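Local structure of periplasmic binding protein (Veillonella parvula, 4MO9) at residues E39-G47 with V98-F106; P116-K126 with I142-H150. The protein is a TroA-like periplasmic solute-binding protein that probably captures an iron-chelate or related ligand in the cleft between two lobes for an ABC importer. One frame throughout, in Å; residues are numbered along the deposited sequence.

Interaction 1: E39-G47 with V98-F106; sequences ERVVLQWSG and VGTIGDKTF
The side chain of Val-42 holds CG1 anti to its backbone N (chi1 172°), and this methyl meets CG2 of Val-98. The two valines cross obliquely, with CG1 of Val-42 3.8 Å from CG2 of Val-98. Val-111 of helix 108-112 touches both valines. Gln-44 bends at chi2 (-71°), which carries its amide to the backbone of Gly-99, Thr-100 and Ile-101. The amide is probably modelled turned over, so its individual polar contacts stay undecided. The side chains of Gln-44 and Ile-101 cross at about a right angle. CD1 of Ile-101 in turn lies over the centre of one face of the Phe-106 ring.

Strand 41-42 is an inner strand of the parallel sheet in this lobe of the solute-binding fold, and the chain beyond it leads to the ligand pocket. Trp-45, in contact with the bound trimethylamine oxide, belongs to that pocket. CG2 of Thr-100 comes to the edge of its indole, 4.1 Å from NE1 of Trp-45. Two waters bridge the segments here, both at the indole edge and in its plane. One accepts from the backbone N of Trp-45 (2.8 Å) and is hydrogen-bonded to OG1 of Thr-100 (2.7 Å). The other accepts from NE1 of Trp-45 (2.9 Å) and donates to O of Ile-101 (2.9 Å). A type II turn from Thr-100 to Asp-103 and a hydrogen bond from N of Thr-100 to OG1 of Thr-105 (3.2 Å) shape the loop.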
ATOM      1  N   GLU A  39      -2.319  -3.968  24.248  1.00 34.37           N
ATOM      2  CA  GLU A  39      -1.358  -5.063  24.138  1.00 37.31           C
ATOM      3  C   GLU A  39      -2.035  -6.353  23.684  1.00 36.46           C
ATOM      4  O   GLU A  39      -1.418  -7.426  23.674  1.00 36.54           O
ATOM      5  CB  GLU A  39      -0.578  -5.250  25.447  1.00 40.75           C
ATOM      6  CG  GLU A  39      -1.407  -5.713  26.620  1.00 44.01           C
ATOM      7  CD  GLU A  39      -0.637  -5.676  27.943  1.00 50.60           C
ATOM      8  OE1 GLU A  39      -1.226  -5.227  28.948  1.00 49.41           O
ATOM      9  OE2 GLU A  39       0.545  -6.098  27.982  1.00 54.68           O
ATOM     10  N   ARG A  40      -3.306  -6.234  23.299  1.00 33.77           N
ATOM     11  CA  ARG A  40      -4.051  -7.352  22.723  1.00 31.64           C
ATOM     12  C   ARG A  40      -4.855  -6.897  21.505  1.00 32.40           C
ATOM     13  O   ARG A  40      -6.097  -6.905  21.506  1.00 31.51           O
ATOM     14  CB  ARG A  40      -4.940  -8.015  23.780  1.00 31.94           C
ATOM     15  CG  ARG A  40      -4.132  -8.654  24.896  1.00 34.78           C
ATOM     16  CD  ARG A  40      -5.010  -9.378  25.900  1.00 43.71           C
ATOM     17  NE  ARG A  40      -5.570 -10.603  25.336  1.00 47.55           N
ATOM     18  CZ  ARG A  40      -4.879 -11.726  25.157  1.00 52.94           C
ATOM     19  NH1 ARG A  40      -3.591 -11.780  25.484  1.00 55.63           N
ATOM     20  NH2 ARG A  40      -5.472 -12.795  24.640  1.00 52.68           N
ATOM     21  N   VAL A  41      -4.129  -6.504  20.458  1.00 30.53           N
ATOM     22  CA  VAL A  41      -4.736  -5.977  19.244  1.00 28.54           C
ATOM     23  C   VAL A  41      -5.260  -7.120  18.357  1.00 31.94           C
ATOM     24  O   VAL A  41      -4.622  -8.174  18.273  1.00 34.50           O
ATOM     25  CB  VAL A  41      -3.695  -5.138  18.460  1.00 28.65           C
ATOM     26  CG1 VAL A  41      -4.278  -4.596  17.151  1.00 27.97           C
ATOM     27  CG2 VAL A  41      -3.152  -3.987  19.331  1.00 29.55           C
ATOM     28  N   VAL A  42      -6.418  -6.924  17.720  1.00 31.72           N
ATOM     29  CA  VAL A  42      -6.874  -7.813  16.640  1.00 32.58           C
ATOM     30  C   VAL A  42      -6.615  -7.118  15.302  1.00 32.29           C
ATOM     31  O   VAL A  42      -7.135  -6.025  15.048  1.00 32.38           O
ATOM     32  CB  VAL A  42      -8.379  -8.165  16.752  1.00 35.72           C
ATOM     33  CG1 VAL A  42      -8.851  -8.919  15.513  1.00 35.76           C
ATOM     34  CG2 VAL A  42      -8.651  -8.990  18.007  1.00 41.10           C
ATOM     35  N   LEU A  43      -5.796  -7.738  14.460  1.00 31.37           N
ATOM     36  CA  LEU A  43      -5.440  -7.158  13.162  1.00 29.73           C
ATOM     37  C   LEU A  43      -6.502  -7.389  12.099  1.00 28.67           C
ATOM     38  O   LEU A  43      -7.143  -8.445  12.061  1.00 28.83           O
ATOM     39  CB  LEU A  43      -4.134  -7.776  12.660  1.00 31.67           C
ATOM     40  CG  LEU A  43      -2.926  -7.625  13.579  1.00 35.45           C
ATOM     41  CD1 LEU A  43      -1.737  -8.427  13.023  1.00 33.86           C
ATOM     42  CD2 LEU A  43      -2.572  -6.150  13.728  1.00 32.51           C
ATOM     43  N   GLN A  44      -6.665  -6.404  11.216  1.00 29.27           N
ATOM     44  CA  GLN A  44      -7.430  -6.559   9.986  1.00 28.52           C
ATOM     45  C   GLN A  44      -6.638  -5.927   8.844  1.00 30.99           C
ATOM     46  O   GLN A  44      -5.868  -4.973   9.072  1.00 28.61           O
ATOM     47  CB  GLN A  44      -8.792  -5.871  10.092  1.00 28.79           C
ATOM     48  CG  GLN A  44      -9.753  -6.533  11.045  1.00 30.07           C
ATOM     49  CD  GLN A  44     -10.269  -7.865  10.523  1.00 31.36           C
ATOM     50  OE1 GLN A  44      -9.891  -8.928  11.026  1.00 35.97           O
ATOM     51  NE2 GLN A  44     -11.151  -7.815   9.541  1.00 27.72           N
ATOM     52  N   TRP A  45      -6.840  -6.455   7.638  1.00 30.14           N
ATOM     53  CA  TRP A  45      -6.195  -5.966   6.403  1.00 28.10           C
ATOM     54  C   TRP A  45      -4.671  -5.791   6.507  1.00 27.94           C
ATOM     55  O   TRP A  45      -4.124  -4.786   6.043  1.00 27.81           O
ATOM     56  CB  TRP A  45      -6.843  -4.648   5.943  1.00 26.10           C
ATOM     57  CG  TRP A  45      -8.186  -4.837   5.312  1.00 28.31           C
ATOM     58  CD1 TRP A  45      -8.967  -5.970   5.355  1.00 32.47           C
ATOM     59  CD2 TRP A  45      -8.915  -3.875   4.531  1.00 27.89           C
ATOM     60  NE1 TRP A  45     -10.136  -5.762   4.638  1.00 32.64           N
ATOM     61  CE2 TRP A  45     -10.125  -4.488   4.129  1.00 30.22           C
ATOM     62  CE3 TRP A  45      -8.659  -2.558   4.129  1.00 27.57           C
ATOM     63  CZ2 TRP A  45     -11.077  -3.823   3.336  1.00 31.30           C
ATOM     64  CZ3 TRP A  45      -9.607  -1.899   3.343  1.00 29.22           C
ATOM     65  CH2 TRP A  45     -10.800  -2.536   2.956  1.00 30.39           C
ATOM     66  N   SER A  46      -3.984  -6.770   7.092  1.00 29.47           N
ATOM     67  CA  SER A  46      -2.531  -6.692   7.221  1.00 31.19           C
ATOM     68  C   SER A  46      -1.842  -6.602   5.857  1.00 32.50           C
ATOM     69  O   SER A  46      -2.133  -7.384   4.941  1.00 31.26           O
ATOM     70  CB  SER A  46      -1.988  -7.861   8.046  1.00 27.59           C
ATOM     71  OG  SER A  46      -2.447  -7.740   9.384  1.00 28.14           O
ATOM     72  N   GLY A  47      -0.951  -5.623   5.718  1.00 32.07           N
ATOM     73  CA  GLY A  47      -0.258  -5.417   4.462  1.00 31.32           C
ATOM     74  C   GLY A  47      -1.120  -4.711   3.437  1.00 32.92           C
ATOM     75  O   GLY A  47      -0.709  -4.563   2.274  1.00 32.32           O
ATOM     76  N   VAL A  98      -7.696 -14.938  13.182  1.00 34.10           N
ATOM     77  CA  VAL A  98      -9.086 -14.466  13.143  1.00 34.52           C
ATOM     78  C   VAL A  98      -9.555 -14.254  11.702  1.00 36.91           C
ATOM     79  O   VAL A  98      -8.738 -14.053  10.797  1.00 36.51           O
ATOM     80  CB  VAL A  98      -9.294 -13.137  13.922  1.00 31.29           C
ATOM     81  CG1 VAL A  98      -8.989 -13.325  15.387  1.00 34.08           C
ATOM     82  CG2 VAL A  98      -8.415 -12.030  13.341  1.00 29.41           C
ATOM     83  N   GLY A  99     -10.869 -14.289  11.487  1.00 34.78           N
ATOM     84  CA  GLY A  99     -11.400 -14.050  10.158  1.00 38.33           C
ATOM     85  C   GLY A  99     -11.238 -12.597   9.738  1.00 37.96           C
ATOM     86  O   GLY A  99     -10.690 -11.777  10.490  1.00 37.40           O
ATOM     87  N   THR A 100     -11.721 -12.273   8.542  1.00 35.03           N
ATOM     88  CA  THR A 100     -11.678 -10.905   8.046  1.00 33.18           C
ATOM     89  C   THR A 100     -13.101 -10.354   7.899  1.00 34.03           C
ATOM     90  O   THR A 100     -13.985 -11.041   7.386  1.00 37.24           O
ATOM     91  CB  THR A 100     -10.898 -10.845   6.711  1.00 37.28           C
ATOM     92  OG1 THR A 100      -9.508 -11.092   6.975  1.00 38.56           O
ATOM     93  CG2 THR A 100     -11.029  -9.484   6.060  1.00 36.54           C
ATOM     94  N   ILE A 101     -13.327  -9.131   8.379  1.00 34.31           N
ATOM     95  CA  ILE A 101     -14.624  -8.457   8.256  1.00 35.34           C
ATOM     96  C   ILE A 101     -15.038  -8.406   6.790  1.00 39.05           C
ATOM     97  O   ILE A 101     -14.237  -8.016   5.942  1.00 37.42           O
ATOM     98  CB  ILE A 101     -14.553  -6.997   8.773  1.00 40.15           C
ATOM     99  CG1 ILE A 101     -14.296  -6.969  10.279  1.00 39.03           C
ATOM    100  CG2 ILE A 101     -15.844  -6.228   8.446  1.00 39.56           C
ATOM    101  CD1 ILE A 101     -15.480  -7.461  11.097  1.00 40.89           C
ATOM    102  N   GLY A 102     -16.274  -8.792   6.488  1.00 44.03           N
ATOM    103  CA  GLY A 102     -16.758  -8.710   5.121  1.00 52.50           C
ATOM    104  C   GLY A 102     -16.629 -10.043   4.418  1.00 60.11           C
ATOM    105  O   GLY A 102     -17.253 -10.275   3.378  1.00 61.99           O
ATOM    106  N   ASP A 103     -15.796 -10.915   4.976  1.00 63.44           N
ATOM    107  CA  ASP A 103     -15.785 -12.310   4.567  1.00 68.76           C
ATOM    108  C   ASP A 103     -16.781 -13.057   5.439  1.00 70.70           C
ATOM    109  O   ASP A 103     -17.298 -12.516   6.418  1.00 73.38           O
ATOM    110  CB  ASP A 103     -14.394 -12.927   4.722  1.00 71.68           C
ATOM    111  CG  ASP A 103     -13.419 -12.442   3.669  1.00 74.87           C
ATOM    112  OD1 ASP A 103     -13.841 -11.674   2.776  1.00 77.32           O
ATOM    113  OD2 ASP A 103     -12.236 -12.843   3.728  1.00 74.98           O
ATOM    114  N   LYS A 104     -17.051 -14.303   5.085  1.00 70.33           N
ATOM    115  CA  LYS A 104     -17.922 -15.139   5.887  1.00 70.52           C
ATOM    116  C   LYS A 104     -17.033 -15.950   6.830  1.00 69.85           C
ATOM    117  O   LYS A 104     -17.469 -16.921   7.454  1.00 70.86           O
ATOM    118  CB  LYS A 104     -18.775 -16.021   4.972  1.00 72.88           C
ATOM    119  CG  LYS A 104     -19.240 -15.278   3.708  1.00 71.89           C
ATOM    120  CD  LYS A 104     -20.621 -15.724   3.230  1.00 72.88           C
ATOM    121  CE  LYS A 104     -21.141 -14.830   2.101  1.00 71.85           C
ATOM    122  NZ  LYS A 104     -21.366 -13.422   2.537  1.00 68.65           N
ATOM    123  N   THR A 105     -15.777 -15.508   6.926  1.00 68.15           N
ATOM    124  CA  THR A 105     -14.767 -16.103   7.802  1.00 63.80           C
ATOM    125  C   THR A 105     -14.670 -15.376   9.146  1.00 56.86           C
ATOM    126  O   THR A 105     -14.081 -15.899  10.093  1.00 55.62           O
ATOM    127  CB  THR A 105     -13.357 -16.093   7.145  1.00 61.05           C
ATOM    128  OG1 THR A 105     -12.925 -14.737   6.947  1.00 57.78           O
ATOM    129  CG2 THR A 105     -13.370 -16.826   5.807  1.00 62.41           C
ATOM    130  N   PHE A 106     -15.228 -14.171   9.228  1.00 52.34           N
ATOM    131  CA  PHE A 106     -15.194 -13.427  10.480  1.00 51.09           C
ATOM    132  C   PHE A 106     -16.240 -13.955  11.447  1.00 49.92           C
ATOM    133  O   PHE A 106     -17.428 -14.017  11.118  1.00 52.54           O
ATOM    134  CB  PHE A 106     -15.402 -11.928  10.270  1.00 50.72           C
ATOM    135  CG  PHE A 106     -15.071 -11.104  11.483  1.00 51.79           C
ATOM    136  CD1 PHE A 106     -16.044 -10.790  12.423  1.00 49.76           C
ATOM    137  CD2 PHE A 106     -13.775 -10.660  11.695  1.00 53.26           C
ATOM    138  CE1 PHE A 106     -15.730 -10.041  13.535  1.00 49.14           C
ATOM    139  CE2 PHE A 106     -13.455  -9.910  12.805  1.00 53.01           C
ATOM    140  CZ  PHE A 106     -14.435  -9.601  13.734  1.00 52.06           C
TER
HETATM  141  O   HOH W   1      -7.863  -8.989   6.999  1.00 40.08           O
HETATM  142  O   HOH W   2     -12.525  -7.230   3.729  1.00 43.93           O

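Interaction 2: P116-K126 with I142-H150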
ATOM      1  N   PRO A 116      -9.535  -9.179  23.340  1.00 36.57           N
ATOM      2  CA  PRO A 116      -8.678  -8.127  22.795  1.00 34.11           C
ATOM      3  C   PRO A 116      -9.005  -6.803  23.449  1.00 37.04           C
ATOM      4  O   PRO A 116     -10.055  -6.703  24.106  1.00 36.30           O
ATOM      5  CB  PRO A 116      -9.079  -8.084  21.325  1.00 33.55           C
ATOM      6  CG  PRO A 116     -10.517  -8.506  21.309  1.00 32.81           C
ATOM      7  CD  PRO A 116     -10.721  -9.429  22.494  1.00 34.17           C
ATOM      8  N   ASP A 117      -8.134  -5.809  23.295  1.00 35.83           N
ATOM      9  CA  ASP A 117      -8.432  -4.500  23.861  1.00 35.55           C
ATOM     10  C   ASP A 117      -8.749  -3.467  22.787  1.00 32.10           C
ATOM     11  O   ASP A 117      -9.550  -2.559  23.019  1.00 34.87           O
ATOM     12  CB  ASP A 117      -7.356  -4.010  24.853  1.00 36.78           C
ATOM     13  CG  ASP A 117      -5.929  -4.228  24.358  1.00 37.34           C
ATOM     14  OD1 ASP A 117      -5.717  -4.411  23.133  1.00 36.29           O
ATOM     15  OD2 ASP A 117      -5.003  -4.197  25.211  1.00 35.91           O
ATOM     16  N   VAL A 118      -8.145  -3.609  21.611  1.00 33.75           N
ATOM     17  CA  VAL A 118      -8.423  -2.672  20.525  1.00 32.38           C
ATOM     18  C   VAL A 118      -8.378  -3.345  19.154  1.00 32.29           C
ATOM     19  O   VAL A 118      -7.593  -4.274  18.918  1.00 32.26           O
ATOM     20  CB  VAL A 118      -7.457  -1.455  20.552  1.00 40.16           C
ATOM     21  CG1 VAL A 118      -6.075  -1.884  20.193  1.00 39.33           C
ATOM     22  CG2 VAL A 118      -7.899  -0.384  19.565  1.00 40.98           C
ATOM     23  N   ILE A 119      -9.234  -2.880  18.251  1.00 29.61           N
ATOM     24  CA  ILE A 119      -9.155  -3.284  16.854  1.00 29.35           C
ATOM     25  C   ILE A 119      -9.068  -2.019  16.014  1.00 29.59           C
ATOM     26  O   ILE A 119      -9.856  -1.087  16.221  1.00 28.39           O
ATOM     27  CB  ILE A 119     -10.376  -4.157  16.457  1.00 36.48           C
ATOM     28  CG1 ILE A 119     -10.346  -4.507  14.977  1.00 35.00           C
ATOM     29  CG2 ILE A 119     -11.691  -3.467  16.777  1.00 38.80           C
ATOM     30  CD1 ILE A 119     -11.439  -5.484  14.621  1.00 40.08           C
ATOM     31  N   PHE A 120      -8.082  -1.959  15.114  1.00 28.21           N
ATOM     32  CA  PHE A 120      -7.942  -0.836  14.188  1.00 27.75           C
ATOM     33  C   PHE A 120      -8.651  -1.187  12.887  1.00 27.90           C
ATOM     34  O   PHE A 120      -8.418  -2.262  12.302  1.00 30.40           O
ATOM     35  CB  PHE A 120      -6.465  -0.513  13.905  1.00 23.84           C
ATOM     36  CG  PHE A 120      -5.671  -0.164  15.135  1.00 28.70           C
ATOM     37  CD1 PHE A 120      -5.666   1.141  15.638  1.00 27.75           C
ATOM     38  CD2 PHE A 120      -4.937  -1.138  15.802  1.00 30.61           C
ATOM     39  CE1 PHE A 120      -4.943   1.470  16.783  1.00 30.91           C
ATOM     40  CE2 PHE A 120      -4.205  -0.812  16.970  1.00 31.27           C
ATOM     41  CZ  PHE A 120      -4.208   0.489  17.454  1.00 29.34           C
ATOM     42  N   ILE A 121      -9.513  -0.287  12.428  1.00 26.57           N
ATOM     43  CA  ILE A 121     -10.314  -0.558  11.233  1.00 29.89           C
ATOM     44  C   ILE A 121     -10.110   0.523  10.189  1.00 29.39           C
ATOM     45  O   ILE A 121     -10.349   1.698  10.458  1.00 29.07           O
ATOM     46  CB  ILE A 121     -11.814  -0.629  11.581  1.00 30.23           C
ATOM     47  CG1 ILE A 121     -12.082  -1.793  12.539  1.00 29.98           C
ATOM     48  CG2 ILE A 121     -12.659  -0.779  10.297  1.00 24.56           C
ATOM     49  CD1 ILE A 121     -12.001  -3.186  11.863  1.00 27.38           C
ATOM     50  N   PRO A 122      -9.666   0.142   8.981  1.00 29.61           N
ATOM     51  CA  PRO A 122      -9.581   1.159   7.928  1.00 26.96           C
ATOM     52  C   PRO A 122     -10.957   1.750   7.605  1.00 26.84           C
ATOM     53  O   PRO A 122     -11.979   1.045   7.669  1.00 29.05           O
ATOM     54  CB  PRO A 122      -9.045   0.366   6.719  1.00 25.80           C
ATOM     55  CG  PRO A 122      -8.240  -0.756   7.351  1.00 25.54           C
ATOM     56  CD  PRO A 122      -9.079  -1.147   8.565  1.00 26.73           C
ATOM     57  N   VAL A 123     -10.992   3.043   7.291  1.00 26.50           N
ATOM     58  CA  VAL A 123     -12.239   3.697   6.887  1.00 26.71           C
ATOM     59  C   VAL A 123     -12.937   2.970   5.733  1.00 26.50           C
ATOM     60  O   VAL A 123     -14.166   2.872   5.701  1.00 25.71           O
ATOM     61  CB  VAL A 123     -11.989   5.187   6.542  1.00 27.87           C
ATOM     62  CG1 VAL A 123     -13.152   5.782   5.756  1.00 30.97           C
ATOM     63  CG2 VAL A 123     -11.734   5.989   7.831  1.00 28.58           C
ATOM     64  N   ASP A 124     -12.161   2.454   4.781  1.00 31.22           N
ATOM     65  CA  ASP A 124     -12.752   1.717   3.657  1.00 31.02           C
ATOM     66  C   ASP A 124     -13.477   0.445   4.120  1.00 30.88           C
ATOM     67  O   ASP A 124     -14.275  -0.133   3.378  1.00 32.15           O
ATOM     68  CB  ASP A 124     -11.680   1.378   2.611  1.00 30.40           C
ATOM     69  CG  ASP A 124     -11.381   2.547   1.675  1.00 37.65           C
ATOM     70  OD1 ASP A 124     -11.803   3.689   1.986  1.00 35.99           O
ATOM     71  OD2 ASP A 124     -10.725   2.324   0.625  1.00 40.42           O
ATOM     72  N   LEU A 125     -13.195   0.024   5.350  1.00 26.98           N
ATOM     73  CA  LEU A 125     -13.797  -1.172   5.937  1.00 30.44           C
ATOM     74  C   LEU A 125     -14.837  -0.808   7.020  1.00 32.74           C
ATOM     75  O   LEU A 125     -15.560  -1.675   7.531  1.00 32.25           O
ATOM     76  CB  LEU A 125     -12.683  -2.064   6.526  1.00 30.01           C
ATOM     77  CG  LEU A 125     -13.033  -3.452   7.087  1.00 32.18           C
ATOM     78  CD1 LEU A 125     -13.716  -4.320   6.044  1.00 33.00           C
ATOM     79  CD2 LEU A 125     -11.769  -4.141   7.599  1.00 32.40           C
ATOM     80  N   LYS A 126     -14.931   0.486   7.344  1.00 31.45           N
ATOM     81  CA  LYS A 126     -15.801   0.977   8.428  1.00 29.71           C
ATOM     82  C   LYS A 126     -17.293   0.630   8.282  1.00 32.61           C
ATOM     83  O   LYS A 126     -17.922   0.149   9.240  1.00 31.82           O
ATOM     84  CB  LYS A 126     -15.624   2.497   8.598  1.00 31.92           C
ATOM     85  CG  LYS A 126     -16.594   3.183   9.607  1.00 30.65           C
ATOM     86  CD  LYS A 126     -16.088   4.595   9.933  1.00 29.20           C
ATOM     87  CE  LYS A 126     -17.061   5.397  10.802  1.00 32.35           C
ATOM     88  NZ  LYS A 126     -18.330   5.722  10.109  1.00 35.06           N
ATOM     89  N   ILE A 142     -14.555  -3.900  23.770  1.00 35.73           N
ATOM     90  CA  ILE A 142     -13.399  -3.749  22.888  1.00 36.47           C
ATOM     91  C   ILE A 142     -13.457  -2.398  22.167  1.00 37.18           C
ATOM     92  O   ILE A 142     -14.503  -2.027  21.620  1.00 36.91           O
ATOM     93  CB  ILE A 142     -13.345  -4.898  21.854  1.00 35.64           C
ATOM     94  CG1 ILE A 142     -13.264  -6.247  22.584  1.00 39.84           C
ATOM     95  CG2 ILE A 142     -12.181  -4.723  20.891  1.00 34.08           C
ATOM     96  CD1 ILE A 142     -13.794  -7.421  21.778  1.00 42.95           C
ATOM     97  N   GLN A 143     -12.341  -1.670  22.152  1.00 34.97           N
ATOM     98  CA  GLN A 143     -12.324  -0.335  21.547  1.00 34.52           C
ATOM     99  C   GLN A 143     -12.063  -0.388  20.052  1.00 31.32           C
ATOM    100  O   GLN A 143     -11.294  -1.228  19.581  1.00 32.14           O
ATOM    101  CB  GLN A 143     -11.297   0.564  22.243  1.00 34.43           C
ATOM    102  CG  GLN A 143     -11.513   0.640  23.757  1.00 36.75           C
ATOM    103  CD  GLN A 143     -12.929   1.047  24.111  1.00 43.30           C
ATOM    104  OE1 GLN A 143     -13.405   2.108  23.695  1.00 44.45           O
ATOM    105  NE2 GLN A 143     -13.620   0.199  24.873  1.00 46.38           N
ATOM    106  N   THR A 144     -12.694   0.519  19.311  1.00 27.92           N
ATOM    107  CA  THR A 144     -12.477   0.622  17.867  1.00 27.86           C
ATOM    108  C   THR A 144     -11.708   1.918  17.581  1.00 31.41           C
ATOM    109  O   THR A 144     -12.055   2.985  18.125  1.00 29.30           O
ATOM    110  CB  THR A 144     -13.821   0.677  17.118  1.00 29.95           C
ATOM    111  OG1 THR A 144     -14.531  -0.561  17.295  1.00 31.11           O
ATOM    112  CG2 THR A 144     -13.609   0.948  15.637  1.00 28.68           C
ATOM    113  N   ILE A 145     -10.667   1.834  16.754  1.00 29.24           N
ATOM    114  CA  ILE A 145      -9.927   3.018  16.326  1.00 26.01           C
ATOM    115  C   ILE A 145      -9.858   3.047  14.802  1.00 25.45           C
ATOM    116  O   ILE A 145      -9.253   2.156  14.184  1.00 26.25           O
ATOM    117  CB  ILE A 145      -8.504   3.054  16.941  1.00 27.06           C
ATOM    118  CG1 ILE A 145      -8.597   3.185  18.472  1.00 31.66           C
ATOM    119  CG2 ILE A 145      -7.701   4.206  16.387  1.00 27.14           C
ATOM    120  CD1 ILE A 145      -7.217   3.318  19.155  1.00 32.77           C
ATOM    121  N   TYR A 146     -10.481   4.045  14.177  1.00 25.58           N
ATOM    122  CA  TYR A 146     -10.464   4.104  12.695  1.00 24.06           C
ATOM    123  C   TYR A 146      -9.185   4.745  12.175  1.00 23.45           C
ATOM    124  O   TYR A 146      -8.707   5.725  12.744  1.00 25.36           O
ATOM    125  CB  TYR A 146     -11.688   4.857  12.163  1.00 25.61           C
ATOM    126  CG  TYR A 146     -12.978   4.113  12.435  1.00 29.02           C
ATOM    127  CD1 TYR A 146     -13.161   2.816  11.958  1.00 28.42           C
ATOM    128  CD2 TYR A 146     -14.003   4.696  13.165  1.00 27.95           C
ATOM    129  CE1 TYR A 146     -14.330   2.122  12.210  1.00 30.02           C
ATOM    130  CE2 TYR A 146     -15.177   4.006  13.424  1.00 30.74           C
ATOM    131  CZ  TYR A 146     -15.329   2.722  12.938  1.00 31.54           C
ATOM    132  OH  TYR A 146     -16.491   2.027  13.191  1.00 34.95           O
ATOM    133  N   ILE A 147      -8.636   4.194  11.092  1.00 25.14           N
ATOM    134  CA  ILE A 147      -7.435   4.731  10.466  1.00 23.72           C
ATOM    135  C   ILE A 147      -7.712   4.818   8.958  1.00 26.53           C
ATOM    136  O   ILE A 147      -8.692   4.243   8.470  1.00 25.54           O
ATOM    137  CB  ILE A 147      -6.214   3.823  10.722  1.00 25.00           C
ATOM    138  CG1 ILE A 147      -6.432   2.447  10.076  1.00 27.27           C
ATOM    139  CG2 ILE A 147      -5.945   3.669  12.233  1.00 24.95           C
ATOM    140  CD1 ILE A 147      -5.186   1.556  10.086  1.00 27.05           C
ATOM    141  N   ASP A 148      -6.875   5.527   8.207  1.00 24.60           N
ATOM    142  CA  ASP A 148      -7.194   5.709   6.796  1.00 26.76           C
ATOM    143  C   ASP A 148      -5.960   6.066   5.984  1.00 28.86           C
ATOM    144  O   ASP A 148      -5.651   7.249   5.770  1.00 30.99           O
ATOM    145  CB  ASP A 148      -8.297   6.767   6.596  1.00 24.26           C
ATOM    146  CG  ASP A 148      -8.817   6.816   5.155  1.00 28.53           C
ATOM    147  OD1 ASP A 148      -8.474   5.928   4.335  1.00 31.29           O
ATOM    148  OD2 ASP A 148      -9.591   7.742   4.828  1.00 28.80           O
ATOM    149  N   TYR A 149      -5.263   5.039   5.522  1.00 26.27           N
ATOM    150  CA  TYR A 149      -4.172   5.233   4.585  1.00 27.61           C
ATOM    151  C   TYR A 149      -4.685   5.267   3.145  1.00 28.23           C
ATOM    152  O   TYR A 149      -3.956   5.692   2.235  1.00 26.46           O
ATOM    153  CB  TYR A 149      -3.147   4.110   4.758  1.00 25.98           C
ATOM    154  CG  TYR A 149      -2.397   4.141   6.075  1.00 25.80           C
ATOM    155  CD1 TYR A 149      -1.782   5.303   6.522  1.00 24.23           C
ATOM    156  CD2 TYR A 149      -2.315   3.005   6.874  1.00 28.05           C
ATOM    157  CE1 TYR A 149      -1.084   5.332   7.728  1.00 24.77           C
ATOM    158  CE2 TYR A 149      -1.639   3.020   8.090  1.00 26.40           C
ATOM    159  CZ  TYR A 149      -1.017   4.188   8.505  1.00 28.17           C
ATOM    160  OH  TYR A 149      -0.334   4.202   9.697  1.00 26.02           O
ATOM    161  N   HIS A 150      -5.932   4.838   2.924  1.00 25.75           N
ATOM    162  CA  HIS A 150      -6.449   4.719   1.553  1.00 23.67           C
ATOM    163  C   HIS A 150      -6.769   6.081   0.959  1.00 26.98           C
ATOM    164  O   HIS A 150      -6.777   6.243  -0.266  1.00 26.07           O
ATOM    165  CB  HIS A 150      -7.695   3.822   1.491  1.00 23.70           C
ATOM    166  CG  HIS A 150      -7.417   2.380   1.782  1.00 28.29           C
ATOM    167  ND1 HIS A 150      -7.215   1.898   3.059  1.00 31.23           N
ATOM    168  CD2 HIS A 150      -7.309   1.312   0.954  1.00 30.01           C
ATOM    169  CE1 HIS A 150      -6.987   0.595   3.005  1.00 30.12           C
ATOM    170  NE2 HIS A 150      -7.046   0.214   1.737  1.00 30.41           N
TER
HETATM  171  O   HOH W   3      -9.370   3.413   4.606  1.00 28.80           O
HETATM  172  O   HOH W   4     -10.460   6.161   2.247  1.00 46.52           O
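Strands 118-122 and 143-147 run parallel, their axes 30° apart, joined by six backbone hydrogen bonds from N of Gln-143 to O of Asp-117 through to N of Val-123 to O of Ile-147. On one face of the sheet the ring of Phe-120 lies alongside Ile-145, with CD1 of Phe-120 3.7 Å from CB of Ile-145. CD1 of Ile-145 also reaches CG2 of Val-118 (3.8 Å), and Ala-167 of helix 154-168 packs on Phe-120 and Ile-145. The connection is a beta-alpha-beta crossover: helices 123-132 and 134-139 lead from the first strand to the second, which is an outer strand of the four-stranded parallel sheet.

On the other face, Tyr-146 is held between two groups. CD of Lys-126 lies 3.6 Å from the centroid of the Tyr-146 ring, in a CH-pi contact. The Lys-126 chain stays extended to CE and bends only at chi4 (-67°), which lays CG, CD and CE across that face. CG2 of Thr-144 approaches the opposite face, toward the rim. The hydroxyl of Tyr-146 is hydrogen-bonded to OE2 of Glu-130. Past the strands, a water accepts from N of Asp-124 (3.0 Å) and donates to OD1 of Asp-148 (2.7 Å).

In the fold
From the N terminus, the chain passes along strand 41-42 and through Trp-45, then through helices 52-59, 73-77 and 79-88. Interaction 1 closes this loop of about 50 residues when 98-106 returns beside 39-47. The chain continues through helix 108-112 into strand 118-122. Interaction 2 closes a shorter, mostly helical loop of 15 residues at strand 143-147. The two loops follow in series and neither nest nor cross. They meet in one parallel sheet, where strand 118-122 lies between 41-42 and 143-147. The carboxylate of Asp-117 accepts hydrogen bonds from the backbone N of Glu-39 and of Arg-40, joining the contacts. Near the ligand pocket, the ring of His-150 meets that of Trp-45.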